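Local coordinates for vanadium-dependent bromoperoxidase (Corallina officinalis, PDB 1QHB), which uses hydrogen peroxide and bromide, with a bound vanadate, to catalyse the halogenation of organic substrates, at residues Y43-S46 with E47-D50; F173-D177 with S178-A182; S110-A113 with N114-D117; L534-L537 with A538-A542; E119-G122 with W123-S126. All coordinates share one frame; numbering follows the deposited sequence.

In the fold
The order along the chain is contact 1, 3, 5, 2 and finally 4, and all five are local, made within turns, helical segments or, in contact 5, an extended loop entering a short strand. Contacts 3 and 5 adjoin in the sequence, their centres about 20 Å apart, and both touch the third subunit of the dodecamer. Contact 1 lies at the surface and reaches the second subunit. Contact 4 sits deep in the subunit on helix 530-548, beside a residue of the vanadate site, and contact 2 comes within about 7 Å of it at the nearest atoms. Contact 5, across the chain's centre from contact 2, also lies near the probable active-site His478, so interface and active centre meet there.

Contact 1 (Y43-S46 with E47-D50); sequences YRNS and ETGD
Two torsion choices shape the turn that joins Asn45 and Arg44 to Glu47-Asp50. Asn45 carries its CG opposite the backbone N (chi1 -180°), which sends the amide oxygen forward along the chain, and Arg44 folds twice, at chi2 (-61°) and chi3 (-71°), so that its guanidinium comes round beside Gly49. Asn45 OD1 receives the amides of the two residues rounding the turn: Thr48 N at 3.0 Å, from above the plane of the side-chain carbonyl, and Glu47 N only weakly. Arg44 approaches Gly49 O with its edge: NE at 3.0 Å and NH2 at 3.1 Å share that one oxygen, which lies in the guanidinium plane, a side-on double grip that fixes the rotation of the flat group. The main chain closes the loop on itself. Asn45 N reaches Asp50 O at 2.6 Å in an almost straight bond, while Gly49 N returns to Asn45 O at 2.8 Å. Gly49 has a positive phi, at which a side chain would press on the preceding carbonyl. Across Gly49, Thr48 OG1 accepts from Asp50 N at 3.2 Å, an ST turn. Arg44 NH1 donates to Leu41 O, and NH2, besides Gly49 O, forms a salt bridge with Asp501 of the second subunit, which joins the turn to the assembly. Tyr43, its OH hydrogen-bonded to Glu39, packs on Ile54 and Leu150, and the whole turn belongs to the long loop between helix 11-28 and helix 72-84.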
loop_
_atom_site.group_PDB
_atom_site.type_symbol
_atom_site.label_atom_id
_atom_site.label_comp_id
_atom_site.label_asym_id
_atom_site.label_seq_id
_atom_site.Cartn_x
_atom_site.Cartn_y
_atom_site.Cartn_z
ATOM N N TYR A 43 3.386 -29.836 42.461
ATOM C CA TYR A 43 2.947 -30.640 43.600
ATOM C C TYR A 43 2.011 -31.747 43.156
ATOM O O TYR A 43 1.086 -31.583 42.340
ATOM C CB TYR A 43 2.317 -29.787 44.736
ATOM C CG TYR A 43 3.253 -28.640 45.089
ATOM C CD1 TYR A 43 4.553 -28.871 45.531
ATOM C CD2 TYR A 43 2.853 -27.334 44.898
ATOM C CE1 TYR A 43 5.411 -27.810 45.812
ATOM C CE2 TYR A 43 3.707 -26.270 45.213
ATOM C CZ TYR A 43 4.964 -26.517 45.671
ATOM O OH TYR A 43 5.809 -25.462 45.956
ATOM N N ARG A 44 2.398 -32.987 43.555
ATOM C CA ARG A 44 1.583 -34.115 43.117
ATOM C C ARG A 44 0.867 -34.817 44.263
ATOM O O ARG A 44 1.304 -34.777 45.405
ATOM C CB ARG A 44 2.439 -35.175 42.438
ATOM C CG ARG A 44 3.529 -34.616 41.500
ATOM C CD ARG A 44 2.897 -33.820 40.359
ATOM N NE ARG A 44 2.201 -34.701 39.411
ATOM C CZ ARG A 44 1.958 -34.349 38.144
ATOM N NH1 ARG A 44 2.313 -33.145 37.661
ATOM N NH2 ARG A 44 1.372 -35.182 37.292
ATOM N N ASN A 45 -0.231 -35.474 43.908
ATOM C CA ASN A 45 -0.975 -36.323 44.793
ATOM C C ASN A 45 -0.220 -37.672 44.860
ATOM O O ASN A 45 -0.076 -38.363 43.851
ATOM C CB ASN A 45 -2.356 -36.576 44.198
ATOM C CG ASN A 45 -3.218 -37.463 45.076
ATOM O OD1 ASN A 45 -2.903 -38.651 45.263
ATOM N ND2 ASN A 45 -4.300 -36.935 45.624
ATOM N N SER A 46 0.170 -38.090 46.056
ATOM C CA SER A 46 0.870 -39.355 46.226
ATOM C C SER A 46 0.126 -40.576 45.696
ATOM O O SER A 46 0.762 -41.439 45.077
ATOM C CB SER A 46 1.175 -39.586 47.719
ATOM O OG SER A 46 2.236 -38.744 48.142
ATOM N N GLU A 47 -1.178 -40.662 45.916
ATOM C CA GLU A 47 -1.933 -41.826 45.478
ATOM C C GLU A 47 -2.199 -41.950 43.995
ATOM O O GLU A 47 -2.077 -43.065 43.475
ATOM C CB GLU A 47 -3.282 -41.873 46.228
ATOM C CG GLU A 47 -3.069 -41.878 47.734
ATOM C CD GLU A 47 -4.273 -42.338 48.524
ATOM O OE1 GLU A 47 -5.404 -42.304 47.992
ATOM O OE2 GLU A 47 -4.076 -42.741 49.694
ATOM N N THR A 48 -2.589 -40.855 43.327
ATOM C CA THR A 48 -2.899 -40.962 41.894
ATOM C C THR A 48 -1.740 -40.561 40.996
ATOM O O THR A 48 -1.789 -40.860 39.790
ATOM C CB THR A 48 -4.086 -40.028 41.587
ATOM O OG1 THR A 48 -3.680 -38.660 41.849
ATOM C CG2 THR A 48 -5.246 -40.357 42.523
ATOM N N GLY A 49 -0.776 -39.792 41.523
ATOM C CA GLY A 49 0.285 -39.283 40.674
ATOM C C GLY A 49 -0.088 -37.940 40.010
ATOM O O GLY A 49 0.798 -37.320 39.392
ATOM N N ASP A 50 -1.331 -37.518 40.074
ATOM C CA ASP A 50 -1.785 -36.300 39.444
ATOM C C ASP A 50 -1.341 -35.063 40.225
ATOM O O ASP A 50 -1.025 -35.152 41.403
ATOM C CB ASP A 50 -3.312 -36.210 39.394
ATOM C CG ASP A 50 -3.982 -37.364 38.677
ATOM O OD1 ASP A 50 -3.564 -37.654 37.533
ATOM O OD2 ASP A 50 -4.910 -37.978 39.240
#

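Contact 2 (F173-D177 with S178-A182); sequences FSEFD and SPKNA
Glu175 and Lys180 run across one another at a slant, and the ammonium NZ of Lys180 arrives at OE1 of Glu175 on its syn side, somewhat out of the carboxylate plane, to form a salt bridge of 3.1 Å. The lysine gets there because the bend at chi3 (-89°) directs NZ to the outer end of Glu175. Asn181 is set differently. Its ND2 lies 3.0 Å from the backbone O of Glu175, in a bond that is nearly straight and keeps the acceptor within the asparagine's own amide plane. Ser178 N reaches the same oxygen at 3.2 Å from the opposite face of the carbonyl, leaving Glu175 O held between two donors. A water links Glu175 and Asn181, giving a proton to Glu175 OE1 and accepting one from Asn181 ND2, which therefore serves the carbonyl and the water at once. Outside the turn, Glu175 touches Thr514 and Asn181 touches Ile171. The bond of Ser178 N to Glu175 O closes a type I beta turn from Glu175 to Ser178; Ser178 OG then accepts from Lys180 N, so an ST turn follows directly and leads the chain into helix 182-192.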
loop_
_atom_site.group_PDB
_atom_site.type_symbol
_atom_site.label_atom_id
_atom_site.label_comp_id
_atom_site.label_asym_id
_atom_site.label_seq_id
_atom_site.Cartn_x
_atom_site.Cartn_y
_atom_site.Cartn_z
ATOM N N PHE A 173 -1.940 2.404 65.789
ATOM C CA PHE A 173 -0.737 2.910 65.132
ATOM C C PHE A 173 0.050 3.884 66.005
ATOM O O PHE A 173 1.275 3.814 66.119
ATOM C CB PHE A 173 -1.136 3.652 63.851
ATOM C CG PHE A 173 -1.578 2.702 62.771
ATOM C CD1 PHE A 173 -0.644 1.864 62.190
ATOM C CD2 PHE A 173 -2.891 2.649 62.362
ATOM C CE1 PHE A 173 -1.025 0.970 61.201
ATOM C CE2 PHE A 173 -3.255 1.781 61.336
ATOM C CZ PHE A 173 -2.341 0.942 60.782
ATOM N N SER A 174 -0.618 4.808 66.697
ATOM C CA SER A 174 0.070 5.762 67.539
ATOM C C SER A 174 0.688 5.151 68.782
ATOM O O SER A 174 1.316 5.895 69.537
ATOM C CB SER A 174 -0.925 6.864 67.966
ATOM O OG SER A 174 -1.234 7.699 66.870
ATOM N N GLU A 175 0.511 3.895 69.084
ATOM C CA GLU A 175 1.022 3.247 70.270
ATOM C C GLU A 175 1.966 2.102 69.990
ATOM O O GLU A 175 2.141 1.230 70.840
ATOM C CB GLU A 175 -0.178 2.708 71.085
ATOM C CG GLU A 175 -0.977 3.885 71.639
ATOM C CD GLU A 175 -2.120 3.479 72.560
ATOM O OE1 GLU A 175 -2.611 2.345 72.450
ATOM O OE2 GLU A 175 -2.540 4.335 73.377
ATOM N N PHE A 176 2.582 2.080 68.813
ATOM C CA PHE A 176 3.534 1.043 68.455
ATOM C C PHE A 176 4.736 1.062 69.396
ATOM O O PHE A 176 5.379 0.047 69.642
ATOM C CB PHE A 176 4.041 1.288 67.027
ATOM C CG PHE A 176 3.307 0.590 65.936
ATOM C CD1 PHE A 176 1.975 0.253 66.044
ATOM C CD2 PHE A 176 3.968 0.304 64.742
ATOM C CE1 PHE A 176 1.291 -0.403 65.033
ATOM C CE2 PHE A 176 3.308 -0.346 63.730
ATOM C CZ PHE A 176 1.979 -0.685 63.864
ATOM N N ASP A 177 5.153 2.236 69.828
ATOM C CA ASP A 177 6.297 2.415 70.704
ATOM C C ASP A 177 5.877 2.633 72.150
ATOM O O ASP A 177 6.680 2.995 73.007
ATOM C CB ASP A 177 7.169 3.582 70.211
ATOM C CG ASP A 177 8.633 3.165 70.177
ATOM O OD1 ASP A 177 8.986 2.052 70.640
ATOM O OD2 ASP A 177 9.468 3.957 69.681
ATOM N N SER A 178 4.612 2.404 72.479
ATOM C CA SER A 178 4.126 2.542 73.839
ATOM C C SER A 178 4.345 1.274 74.651
ATOM O O SER A 178 4.129 0.147 74.205
ATOM C CB SER A 178 2.642 2.894 73.837
ATOM O OG SER A 178 1.950 2.221 74.859
ATOM N N PRO A 179 4.676 1.469 75.918
ATOM C CA PRO A 179 4.949 0.409 76.871
ATOM C C PRO A 179 3.840 -0.592 76.966
ATOM O O PRO A 179 4.164 -1.769 77.091
ATOM C CB PRO A 179 5.160 1.129 78.197
ATOM C CG PRO A 179 5.712 2.454 77.781
ATOM C CD PRO A 179 4.964 2.809 76.518
ATOM N N LYS A 180 2.571 -0.217 76.783
ATOM C CA LYS A 180 1.522 -1.234 76.835
ATOM C C LYS A 180 1.621 -2.255 75.708
ATOM O O LYS A 180 1.019 -3.326 75.893
ATOM C CB LYS A 180 0.122 -0.641 76.808
ATOM C CG LYS A 180 -0.243 0.053 75.517
ATOM C CD LYS A 180 -1.481 0.926 75.653
ATOM C CE LYS A 180 -2.752 0.141 75.362
ATOM N NZ LYS A 180 -3.860 1.045 74.940
ATOM N N ASN A 181 2.298 -1.975 74.593
ATOM C CA ASN A 181 2.381 -2.941 73.500
ATOM C C ASN A 181 3.760 -3.526 73.393
ATOM O O ASN A 181 4.080 -4.353 72.530
ATOM C CB ASN A 181 1.999 -2.247 72.164
ATOM C CG ASN A 181 0.528 -1.855 72.176
ATOM O OD1 ASN A 181 -0.243 -2.706 72.590
ATOM N ND2 ASN A 181 0.092 -0.682 71.798
ATOM N N ALA A 182 4.675 -3.138 74.277
ATOM C CA ALA A 182 6.054 -3.628 74.180
ATOM C C ALA A 182 6.240 -5.117 74.072
ATOM O O ALA A 182 7.107 -5.587 73.325
ATOM C CB ALA A 182 6.857 -3.058 75.344
HETATM O O HOH W 1 -2.703 -0.123 71.269
HETATM O O HOH W 2 6.335 -1.132 72.080
#

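Contact 3 (S110-A113 with N114-D117); sequences SDLA and NSLD
The peptide carbonyl of Leu112 is the flat group on which this turn of helix converges: Ser115 OG and Leu116 N approach its oxygen from the same face, at 2.9 Å and 3.2 Å. The hydroxyl owes its place to a chi1 of 89°, which puts OG between the backbone N and the carbonyl carbon and directs it back along the helix. On the far side of the turn, the amide of Asn114 brings ND2 to 3.1 Å from Ser110 O, while the same nitrogen donates to Trp108 O in the chain just before. The ordinary helical bonds run alongside, Ser115 N meeting Asp111 O at 2.6 Å. Leu112 and Leu116 lie side by side and point the same way, with their CD1 methyls 4.2 Å apart; Leu112 also rests on Phe307, whereas Leu116 packs on Lys256 of the third subunit. At the start, Ser110 OG accepts from Ala113 N at 3.1 Å and also pairs with Asp300, whose helix 295-302 lies against this end. The result is a very short helix, 111-115, finished at both ends: a serine N-cap at Ser110 and a Schellman motif closing at Asp117.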
loop_
_atom_site.group_PDB
_atom_site.type_symbol
_atom_site.label_atom_id
_atom_site.label_comp_id
_atom_site.label_asym_id
_atom_site.label_seq_id
_atom_site.Cartn_x
_atom_site.Cartn_y
_atom_site.Cartn_z
ATOM N N SER A 110 -19.948 -26.716 57.858
ATOM C CA SER A 110 -20.226 -26.070 59.128
ATOM C C SER A 110 -21.703 -25.829 59.415
ATOM O O SER A 110 -22.539 -25.633 58.554
ATOM C CB SER A 110 -19.447 -24.746 59.230
ATOM O OG SER A 110 -20.036 -23.753 58.421
ATOM N N ASP A 111 -22.003 -25.960 60.716
ATOM C CA ASP A 111 -23.346 -25.695 61.241
ATOM C C ASP A 111 -23.751 -24.273 60.926
ATOM O O ASP A 111 -24.844 -23.996 60.413
ATOM C CB ASP A 111 -23.332 -25.930 62.751
ATOM C CG ASP A 111 -23.178 -27.407 63.106
ATOM O OD1 ASP A 111 -23.441 -28.262 62.230
ATOM O OD2 ASP A 111 -22.801 -27.735 64.260
ATOM N N LEU A 112 -22.794 -23.356 61.107
ATOM C CA LEU A 112 -22.980 -21.951 60.757
ATOM C C LEU A 112 -23.407 -21.773 59.316
ATOM O O LEU A 112 -24.426 -21.073 59.186
ATOM C CB LEU A 112 -21.664 -21.228 61.082
ATOM C CG LEU A 112 -21.820 -19.704 60.871
ATOM C CD1 LEU A 112 -22.920 -19.116 61.755
ATOM C CD2 LEU A 112 -20.510 -18.987 61.119
ATOM N N ALA A 113 -22.722 -22.299 58.307
ATOM C CA ALA A 113 -23.130 -22.095 56.915
ATOM C C ALA A 113 -24.467 -22.769 56.619
ATOM O O ALA A 113 -25.259 -22.217 55.856
ATOM C CB ALA A 113 -22.108 -22.691 55.931
ATOM N N ASN A 114 -24.695 -23.961 57.160
ATOM C CA ASN A 114 -25.965 -24.665 56.944
ATOM C C ASN A 114 -27.103 -23.925 57.619
ATOM O O ASN A 114 -28.082 -23.531 56.980
ATOM C CB ASN A 114 -25.843 -26.093 57.458
ATOM C CG ASN A 114 -25.082 -26.962 56.476
ATOM O OD1 ASN A 114 -25.323 -26.888 55.263
ATOM N ND2 ASN A 114 -24.168 -27.767 56.987
ATOM N N SER A 115 -26.916 -23.515 58.862
ATOM C CA SER A 115 -27.942 -22.699 59.524
ATOM C C SER A 115 -28.278 -21.403 58.811
ATOM O O SER A 115 -29.420 -20.962 58.965
ATOM C CB SER A 115 -27.471 -22.396 60.944
ATOM O OG SER A 115 -26.719 -21.202 60.903
ATOM N N LEU A 116 -27.400 -20.763 58.029
ATOM C CA LEU A 116 -27.798 -19.547 57.304
ATOM C C LEU A 116 -28.348 -19.790 55.922
ATOM O O LEU A 116 -28.705 -18.817 55.246
ATOM C CB LEU A 116 -26.564 -18.650 57.145
ATOM C CG LEU A 116 -25.987 -18.051 58.431
ATOM C CD1 LEU A 116 -24.552 -17.595 58.244
ATOM C CD2 LEU A 116 -26.859 -16.890 58.894
ATOM N N ASP A 117 -28.310 -21.023 55.417
ATOM C CA ASP A 117 -28.686 -21.318 54.045
ATOM C C ASP A 117 -27.824 -20.562 53.058
ATOM O O ASP A 117 -28.327 -20.151 52.006
ATOM C CB ASP A 117 -30.155 -20.979 53.790
ATOM C CG ASP A 117 -31.081 -21.878 54.608
ATOM O OD1 ASP A 117 -30.582 -22.888 55.159
ATOM O OD2 ASP A 117 -32.277 -21.539 54.703
#

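Contact 4 (L534-L537 with A538-A542); sequences LNKL and ADNVA
Asn540 packs closely over the carbonyl of Lys536, its CG 3.2 Å from Lys536 O. Asn540 N donates to Lys536 O at 2.7 Å. The side-chain nitrogen, at a poor angle to that oxygen, bonds outside the helix: ND2 donates to Tyr236 O and OD1 accepts from Ser238 N, a pair that fixes the rotation of the amide. Similar close packing recurs one residue on, where Val541 CG2 lies 3.4 Å from Leu537 O, beside the bond of Val541 N to the same oxygen. This is an alpha-helical segment of helix 530-548, in the helical core of a vanadium haloperoxidase. All the touching residues are buried, so the looser part faces other protein rather than open surface. Val541 borders His485, which by similarity binds vanadate, and Ala538 meets Ala489 of the same helix 484-499. In contrast, the side chains of Lys536 and Asn540 come no closer than 4.0 Å, CG to ND2. The lysine, CG anti to N (chi1 -174°) and bent at chi3 (-69°), leads to a salt bridge of NZ with Glu533 and to the carbonyls of Val233 and Pro235. Asp539 has its partners outside the helix, OD2 accepting from Ser231 OG and Leu228 N.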
loop_
_atom_site.group_PDB
_atom_site.type_symbol
_atom_site.label_atom_id
_atom_site.label_comp_id
_atom_site.label_asym_id
_atom_site.label_seq_id
_atom_site.Cartn_x
_atom_site.Cartn_y
_atom_site.Cartn_z
ATOM N N LEU A 534 2.302 10.641 49.052
ATOM C CA LEU A 534 1.436 9.965 48.055
ATOM C C LEU A 534 1.908 8.536 47.919
ATOM O O LEU A 534 1.134 7.568 47.910
ATOM C CB LEU A 534 1.448 10.665 46.711
ATOM C CG LEU A 534 0.678 11.983 46.611
ATOM C CD1 LEU A 534 0.997 12.687 45.271
ATOM C CD2 LEU A 534 -0.822 11.746 46.739
ATOM N N ASN A 535 3.240 8.347 47.912
ATOM C CA ASN A 535 3.821 7.017 47.919
ATOM C C ASN A 535 3.395 6.312 49.199
ATOM O O ASN A 535 3.006 5.142 49.215
ATOM C CB ASN A 535 5.361 7.001 47.829
ATOM C CG ASN A 535 5.934 7.387 46.489
ATOM O OD1 ASN A 535 5.269 7.495 45.444
ATOM N ND2 ASN A 535 7.247 7.637 46.450
ATOM N N LYS A 536 3.444 6.995 50.342
ATOM C CA LYS A 536 3.002 6.388 51.622
ATOM C C LYS A 536 1.553 5.902 51.571
ATOM O O LYS A 536 1.197 4.847 52.099
ATOM C CB LYS A 536 3.172 7.435 52.737
ATOM C CG LYS A 536 2.870 6.799 54.109
ATOM C CD LYS A 536 3.066 7.744 55.274
ATOM C CE LYS A 536 4.542 8.094 55.492
ATOM N NZ LYS A 536 4.753 9.271 56.380
ATOM N N LEU A 537 0.673 6.729 51.004
ATOM C CA LEU A 537 -0.737 6.435 50.853
ATOM C C LEU A 537 -0.963 5.186 49.983
ATOM O O LEU A 537 -1.738 4.267 50.334
ATOM C CB LEU A 537 -1.431 7.635 50.194
ATOM C CG LEU A 537 -2.945 7.525 49.916
ATOM C CD1 LEU A 537 -3.706 7.397 51.216
ATOM C CD2 LEU A 537 -3.447 8.745 49.153
ATOM N N ALA A 538 -0.235 5.094 48.876
ATOM C CA ALA A 538 -0.264 3.870 48.066
ATOM C C ALA A 538 0.133 2.676 48.895
ATOM O O ALA A 538 -0.542 1.652 48.906
ATOM C CB ALA A 538 0.676 3.977 46.854
ATOM N N ASP A 539 1.245 2.844 49.667
ATOM C CA ASP A 539 1.650 1.742 50.544
ATOM C C ASP A 539 0.601 1.463 51.616
ATOM O O ASP A 539 0.437 0.290 51.956
ATOM C CB ASP A 539 3.024 2.015 51.144
ATOM C CG ASP A 539 4.198 1.385 50.448
ATOM O OD1 ASP A 539 4.038 0.336 49.748
ATOM O OD2 ASP A 539 5.342 1.902 50.588
ATOM N N ASN A 540 -0.057 2.440 52.203
ATOM C CA ASN A 540 -1.059 2.208 53.249
ATOM C C ASN A 540 -2.250 1.408 52.737
ATOM O O ASN A 540 -2.786 0.463 53.322
ATOM C CB ASN A 540 -1.586 3.561 53.719
ATOM C CG ASN A 540 -0.710 4.419 54.609
ATOM O OD1 ASN A 540 -1.065 5.583 54.779
ATOM N ND2 ASN A 540 0.375 3.934 55.197
ATOM N N VAL A 541 -2.746 1.780 51.531
ATOM C CA VAL A 541 -3.877 1.036 50.979
ATOM C C VAL A 541 -3.466 -0.375 50.605
ATOM O O VAL A 541 -4.198 -1.323 50.898
ATOM C CB VAL A 541 -4.452 1.789 49.779
ATOM C CG1 VAL A 541 -5.505 0.965 49.047
ATOM C CG2 VAL A 541 -4.964 3.151 50.258
ATOM N N ALA A 542 -2.328 -0.619 50.016
ATOM C CA ALA A 542 -1.842 -1.919 49.592
ATOM C C ALA A 542 -1.551 -2.794 50.801
ATOM O O ALA A 542 -2.022 -3.943 50.816
ATOM C CB ALA A 542 -0.511 -1.700 48.814
#

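Contact 5 (E119-G122 with W123-S126); sequences EVRG and WENS
A buried salt bridge between Arg121 and Glu124 spans the point where an extended loop becomes the short strand 123-124, at an interface between subunits. NH2 of the arginine stands 3.2 Å from OE2 of the glutamate. The two side chains meet at a slant, with guanidinium and carboxylate planes 52° apart, so the pairing rests on one nitrogen and not on a flat two-pronged grip. Arg121 starts with CG between its backbone N and carbonyl carbon (chi1 54°) and its chain bends at chi3, which carries the guanidinium forward past Gly122 toward Glu124. OE2 also accepts a hydrogen bond from Phe477 N, so the amide and the arginine's charge both act on this oxygen. Arg308 lies close to Arg121, so the glutamate probably also eases a crowding of like charge. The side chain of Glu124 is about 4 Å from that of His478, assigned by similarity to the active site, and it touches Arg395 on helix 376-402. Trp123 donates from NE1 to Lys59 O and meets the rings of Phe78 and Phe477. Across the subunit interface, Gly122 N donates to Asp363 of the third subunit, a calcium ligand there, and strand 123-124 pairs in parallel with a strand of that subunit, continuing the sheet.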
loop_
_atom_site.group_PDB
_atom_site.type_symbol
_atom_site.label_atom_id
_atom_site.label_comp_id
_atom_site.label_asym_id
_atom_site.label_seq_id
_atom_site.Cartn_x
_atom_site.Cartn_y
_atom_site.Cartn_z
ATOM N N GLU A 119 -25.606 -19.520 49.921
ATOM C CA GLU A 119 -25.492 -19.926 48.542
ATOM C C GLU A 119 -24.021 -19.665 48.149
ATOM O O GLU A 119 -23.283 -19.200 49.011
ATOM C CB GLU A 119 -26.433 -19.157 47.638
ATOM C CG GLU A 119 -27.592 -20.010 47.129
ATOM C CD GLU A 119 -27.168 -21.190 46.263
ATOM O OE1 GLU A 119 -25.977 -21.315 45.908
ATOM O OE2 GLU A 119 -28.064 -22.018 45.963
ATOM N N VAL A 120 -23.666 -19.965 46.911
ATOM C CA VAL A 120 -22.333 -19.815 46.404
ATOM C C VAL A 120 -22.064 -18.455 45.776
ATOM O O VAL A 120 -23.010 -17.776 45.384
ATOM C CB VAL A 120 -21.996 -20.877 45.323
ATOM C CG1 VAL A 120 -22.140 -22.260 45.932
ATOM C CG2 VAL A 120 -22.894 -20.727 44.108
ATOM N N ARG A 121 -20.791 -18.079 45.676
ATOM C CA ARG A 121 -20.465 -16.814 44.978
ATOM C C ARG A 121 -19.593 -17.241 43.797
ATOM O O ARG A 121 -18.967 -18.293 43.914
ATOM C CB ARG A 121 -19.797 -15.767 45.888
ATOM C CG ARG A 121 -18.563 -16.269 46.605
ATOM C CD ARG A 121 -17.960 -15.220 47.529
ATOM N NE ARG A 121 -17.595 -14.006 46.789
ATOM C CZ ARG A 121 -16.634 -13.156 47.085
ATOM N NH1 ARG A 121 -15.853 -13.352 48.149
ATOM N NH2 ARG A 121 -16.514 -12.106 46.261
ATOM N N GLY A 122 -19.531 -16.492 42.692
ATOM C CA GLY A 122 -18.749 -16.869 41.537
ATOM C C GLY A 122 -17.472 -16.069 41.348
ATOM O O GLY A 122 -17.199 -15.130 42.105
ATOM N N TRP A 123 -16.656 -16.488 40.373
ATOM C CA TRP A 123 -15.369 -15.799 40.144
ATOM C C TRP A 123 -15.612 -14.417 39.573
ATOM O O TRP A 123 -16.610 -14.330 38.883
ATOM C CB TRP A 123 -14.467 -16.622 39.242
ATOM C CG TRP A 123 -14.141 -17.934 39.913
ATOM C CD1 TRP A 123 -13.197 -18.139 40.858
ATOM C CD2 TRP A 123 -14.762 -19.197 39.664
ATOM N NE1 TRP A 123 -13.168 -19.470 41.238
ATOM C CE2 TRP A 123 -14.121 -20.127 40.500
ATOM C CE3 TRP A 123 -15.762 -19.634 38.804
ATOM C CZ2 TRP A 123 -14.473 -21.484 40.526
ATOM C CZ3 TRP A 123 -16.085 -20.980 38.821
ATOM C CH2 TRP A 123 -15.456 -21.889 39.680
ATOM N N GLU A 124 -14.762 -13.435 39.913
ATOM C CA GLU A 124 -15.046 -12.084 39.427
ATOM C C GLU A 124 -14.241 -11.749 38.191
ATOM O O GLU A 124 -13.016 -11.555 38.257
ATOM C CB GLU A 124 -14.760 -11.074 40.579
ATOM C CG GLU A 124 -15.446 -11.534 41.882
ATOM C CD GLU A 124 -15.103 -10.746 43.119
ATOM O OE1 GLU A 124 -15.532 -9.564 43.194
ATOM O OE2 GLU A 124 -14.415 -11.247 44.053
ATOM N N ASN A 125 -14.890 -11.667 37.013
ATOM C CA ASN A 125 -14.150 -11.294 35.808
ATOM C C ASN A 125 -12.881 -12.107 35.596
ATOM O O ASN A 125 -11.755 -11.571 35.473
ATOM C CB ASN A 125 -13.700 -9.823 35.910
ATOM C CG ASN A 125 -14.889 -8.876 35.952
ATOM O OD1 ASN A 125 -15.048 -8.121 36.920
ATOM N ND2 ASN A 125 -15.692 -8.969 34.898
ATOM N N SER A 126 -13.052 -13.420 35.470
ATOM C CA SER A 126 -11.905 -14.294 35.259
ATOM C C SER A 126 -11.276 -14.107 33.897
ATOM O O SER A 126 -10.132 -14.547 33.773
ATOM C CB SER A 126 -12.309 -15.740 35.479
ATOM O OG SER A 126 -13.655 -15.922 34.997
#